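Local coordinates for B-cell lymphoma 3-encoded protein (Homo sapiens, PDB 1K1A) that regulates transcription of NF-kappaB target genes as an IkappaB family member, forming complexes with p50 or p52 homodimers; this piece is its ankyrin repeat domain, at residues 182-185 with 186-190; 223-226 with 227-230. All blocks are in the same frame, centred on the assembly; numbering follows the deposited sequence. Where two conformers were deposited one is given.

Contact 1. Residues 182-185 with 186-190; sequences SGSS and ALHSA
Ser185 O accepts a hydrogen bond from Ser189 N that is straight, at 163°, but weak, at 3.4 Å. It begins the helical pattern that Ala190 N continues by bonding to Ala186 O; Ser185 is the N-cap, the residue just before helix 186-193. Residues 185-188, Ser-Ala-Leu-His, are this repeat's version of the ankyrin Thr-Pro-Leu-His motif, with serine keeping the hydroxyl and alanine standing for the proline of the first turn. Ser185 OG sits between its own N and carbonyl carbon (chi1 66°), which turns it toward the helix start, where it lies 3.0 Å from His188 CD2. His188 CG stands beside its own backbone N (chi1 -71°), and this brings the imidazole back over the preceding loop. There Ser185 CB meets the ring edge in its plane, 3.8 Å from CD2, while Ser184 OG lies 4.0 Å above one face, offset toward the rim. That hydroxyl is hydrogen-bonded to Asn213 ND2, so a small polar side chain can lie over the rim of the imidazole and still reach the next loop. Before it, Ser184 N makes a weak 3.4 Å bond to Ser182 OG, rounding the turn at Gly183, where any CB would be jammed against the carbonyl O of Ser182, which calls for glycine. The helix then lies between its neighbours: Ala186 and Ser189 touch Val158 of helix 153-159, Ala186 and Leu187 pack on Leu202 of helix 196-204, and Leu187 and His188 meet Pro219 in the loop before helix 226-232.

Contact 2. Residues 223-226 with 227-230; sequences ARSR and RVID
Asp230 N bonds to Arg226 O at 3.0 Å, the donor tilted 29° from the carbonyl plane, and Ile229 N reaches Ser225 O at 3.3 Å, nearly straight at 166° and in the carbonyl plane. Ser225 O also receives a weak, bent bond from Val228 N, so one carbonyl serves two amides at the start of helix 226-232. Ser225 is the N-cap. Its OG, between the backbone N and the carbonyl carbon, swings toward the first turn, 3.5 Å from Arg227 N, and a serine hydroxyl is short enough to fit beside these amides. The turn belongs to the seventh and last ankyrin repeat, where the loop after helix 196-204 leads into the closing helix. Around the cap the packing is apolar: Ala223 CB is met by Val228 CG1 at 3.7 Å and by Ile229 CD1 at a tight 3.4 Å. Ile229 CG1 lies beside its own backbone N (chi1 -43°), which carries the branch back past Ser225 O to the methyl of Ala223. Replacing this isoleucine by an alanine is likely to leave Ala223 CB with Val228 alone of these two partners and to open a gap beside the Ser225 carbonyl. Toward the sixth repeat, Ala223 and Val228 touch Ser191 of helix 186-193, and Val228 and Arg227 touch Leu196. Arg224 runs out extended, whereas Arg226 and Arg227 are bent; all three are exposed, where long charged chains fit.

In the fold
Following the chain from the N terminus, contact 1 comes first: the loop after helix 163-171 runs through 182-185 straight into helix 186-193, in the sixth ankyrin repeat. The chain then passes through helix 196-204 and the loop beyond it before contact 2 starts helix 226-232, in the seventh. Each closes a short turn within one continuous stretch, so the two stand in series and neither nest nor cross. The centres of contact 1 and contact 2 are about 15 Å apart, and the nearest atoms of contact 1 and contact 2 about 5 Å, without touching. Helix 186-193 links them all the same: it begins in contact 1, and farther along a backbone hydrogen bond joins its Ser191 to Arg224 of contact 2.

Contact 1. Residues 182-185 with 186-190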
loop_
_atom_site.group_PDB
_atom_site.type_symbol
_atom_site.label_atom_id
_atom_site.label_comp_id
_atom_site.label_asym_id
_atom_site.label_seq_id
_atom_site.Cartn_x
_atom_site.Cartn_y
_atom_site.Cartn_z
ATOM N N SER A 182 -0.596 12.109 18.615
ATOM C CA SER A 182 -0.889 12.190 20.046
ATOM C C SER A 182 0.245 11.644 20.910
ATOM O O SER A 182 0.235 11.789 22.138
ATOM C CB SER A 182 -2.158 11.406 20.359
ATOM O OG SER A 182 -1.948 10.020 20.104
ATOM N N GLY A 183 1.205 10.984 20.279
ATOM C CA GLY A 183 2.309 10.410 21.014
ATOM C C GLY A 183 2.070 8.974 21.450
ATOM O O GLY A 183 2.891 8.399 22.157
ATOM N N SER A 184 0.947 8.396 21.038
ATOM C CA SER A 184 0.662 7.001 21.356
ATOM C C SER A 184 1.374 6.046 20.388
ATOM O O SER A 184 1.533 6.348 19.199
ATOM C CB SER A 184 -0.844 6.738 21.343
ATOM O OG SER A 184 -1.481 7.318 22.476
ATOM N N SER A 185 1.783 4.889 20.906
ATOM C CA SER A 185 2.487 3.885 20.108
ATOM C C SER A 185 1.609 2.666 19.833
ATOM O O SER A 185 0.475 2.584 20.304
ATOM C CB SER A 185 3.755 3.440 20.837
ATOM O OG SER A 185 3.426 2.758 22.044
ATOM N N ALA A 186 2.140 1.717 19.070
ATOM C CA ALA A 186 1.445 0.470 18.799
ATOM C C ALA A 186 1.057 -0.202 20.114
ATOM O O ALA A 186 -0.041 -0.752 20.255
ATOM C CB ALA A 186 2.330 -0.458 17.988
ATOM N N LEU A 187 1.961 -0.151 21.076
ATOM C CA LEU A 187 1.722 -0.813 22.360
ATOM C C LEU A 187 0.587 -0.171 23.177
ATOM O O LEU A 187 -0.155 -0.879 23.871
ATOM C CB LEU A 187 3.017 -0.890 23.173
ATOM C CG LEU A 187 2.999 -1.812 24.391
ATOM C CD1 LEU A 187 2.625 -3.226 24.003
ATOM C CD2 LEU A 187 4.349 -1.777 25.102
ATOM N N HIS A 188 0.444 1.156 23.099
ATOM C CA HIS A 188 -0.685 1.810 23.773
ATOM C C HIS A 188 -1.980 1.201 23.260
ATOM O O HIS A 188 -2.863 0.866 24.038
ATOM C CB HIS A 188 -0.737 3.312 23.491
ATOM C CG HIS A 188 0.344 4.102 24.153
ATOM N ND1 HIS A 188 0.188 4.691 25.388
ATOM C CD2 HIS A 188 1.579 4.447 23.726
ATOM C CE1 HIS A 188 1.290 5.345 25.704
ATOM N NE2 HIS A 188 2.149 5.215 24.709
ATOM N N SER A 189 -2.086 1.072 21.938
ATOM C CA SER A 189 -3.298 0.551 21.309
ATOM C C SER A 189 -3.602 -0.887 21.701
ATOM O O SER A 189 -4.738 -1.207 22.100
ATOM C CB SER A 189 -3.218 0.670 19.783
ATOM O OG SER A 189 -3.618 1.961 19.349
ATOM N N ALA A 190 -2.600 -1.754 21.583
ATOM C CA ALA A 190 -2.762 -3.164 21.928
ATOM C C ALA A 190 -3.083 -3.334 23.406
ATOM O O ALA A 190 -3.942 -4.139 23.772
ATOM C CB ALA A 190 -1.504 -3.961 21.561
#

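Contact 2. Residues 223-226 with 227-230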
loop_
_atom_site.group_PDB
_atom_site.type_symbol
_atom_site.label_atom_id
_atom_site.label_comp_id
_atom_site.label_asym_id
_atom_site.label_seq_id
_atom_site.Cartn_x
_atom_site.Cartn_y
_atom_site.Cartn_z
ATOM N N ALA A 223 -3.398 -0.275 30.486
ATOM C CA ALA A 223 -3.620 -1.716 30.430
ATOM C C ALA A 223 -5.074 -2.036 30.739
ATOM O O ALA A 223 -5.611 -1.603 31.760
ATOM C CB ALA A 223 -2.704 -2.429 31.390
ATOM N N ARG A 224 -5.710 -2.797 29.861
ATOM C CA ARG A 224 -7.126 -3.092 30.024
ATOM C C ARG A 224 -7.436 -4.074 31.158
ATOM O O ARG A 224 -8.524 -4.040 31.731
ATOM C CB ARG A 224 -7.723 -3.595 28.715
ATOM C CG ARG A 224 -9.222 -3.436 28.646
ATOM C CD ARG A 224 -9.792 -3.566 27.255
ATOM N NE ARG A 224 -11.179 -3.118 27.195
ATOM C CZ ARG A 224 -12.065 -3.577 26.325
ATOM N NH1 ARG A 224 -11.707 -4.496 25.440
ATOM N NH2 ARG A 224 -13.311 -3.117 26.336
ATOM N N SER A 225 -6.484 -4.944 31.477
ATOM C CA SER A 225 -6.698 -5.965 32.503
ATOM C C SER A 225 -5.396 -6.403 33.154
ATOM O O SER A 225 -4.312 -6.029 32.718
ATOM C CB SER A 225 -7.380 -7.186 31.892
ATOM O OG SER A 225 -6.498 -7.845 30.997
ATOM N N ARG A 226 -5.510 -7.228 34.187
ATOM C CA ARG A 226 -4.344 -7.722 34.904
ATOM C C ARG A 226 -3.473 -8.650 34.042
ATOM O O ARG A 226 -2.268 -8.758 34.258
ATOM C CB ARG A 226 -4.787 -8.500 36.157
ATOM C CG ARG A 226 -5.224 -7.592 37.306
ATOM C CD ARG A 226 -6.310 -6.597 36.899
ATOM N NE ARG A 226 -6.184 -5.300 37.581
ATOM C CZ ARG A 226 -6.095 -4.126 36.943
ATOM N NH1 ARG A 226 -6.311 -4.037 35.626
ATOM N NH2 ARG A 226 -5.793 -2.969 37.549
ATOM N N ARG A 227 -4.090 -9.317 33.070
ATOM C CA ARG A 227 -3.352 -10.196 32.163
ATOM C C ARG A 227 -2.392 -9.381 31.299
ATOM O O ARG A 227 -1.287 -9.820 31.006
ATOM C CB ARG A 227 -4.326 -10.946 31.248
ATOM C CG ARG A 227 -3.671 -12.099 30.491
ATOM C CD ARG A 227 -3.602 -13.389 31.306
ATOM N NE ARG A 227 -4.065 -14.567 30.557
ATOM C CZ ARG A 227 -3.423 -15.741 30.540
ATOM N NH1 ARG A 227 -2.817 -16.211 31.637
ATOM N NH2 ARG A 227 -3.333 -16.530 29.459
ATOM N N VAL A 228 -2.824 -8.195 30.892
ATOM C CA VAL A 228 -1.979 -7.306 30.099
ATOM C C VAL A 228 -0.808 -6.809 30.930
ATOM O O VAL A 228 0.343 -6.833 30.485
ATOM C CB VAL A 228 -2.772 -6.104 29.554
ATOM C CG1 VAL A 228 -1.828 -5.062 28.945
ATOM C CG2 VAL A 228 -3.783 -6.564 28.530
ATOM N N ILE A 229 -1.100 -6.369 32.151
ATOM C CA ILE A 229 -0.058 -5.886 33.046
ATOM C C ILE A 229 1.013 -6.956 33.220
ATOM O O ILE A 229 2.213 -6.674 33.174
ATOM C CB ILE A 229 -0.654 -5.534 34.414
ATOM C CG1 ILE A 229 -1.969 -4.768 34.248
ATOM C CG2 ILE A 229 0.363 -4.769 35.256
ATOM C CD1 ILE A 229 -1.874 -3.302 34.561
ATOM N N ASP A 230 0.559 -8.192 33.408
ATOM C CA ASP A 230 1.454 -9.330 33.604
ATOM C C ASP A 230 2.422 -9.484 32.441
ATOM O O ASP A 230 3.605 -9.753 32.639
ATOM C CB ASP A 230 0.632 -10.622 33.741
ATOM C CG ASP A 230 0.132 -10.871 35.164
ATOM O OD1 ASP A 230 0.488 -10.084 36.117
ATOM O OD2 ASP A 230 -0.639 -11.870 35.409
#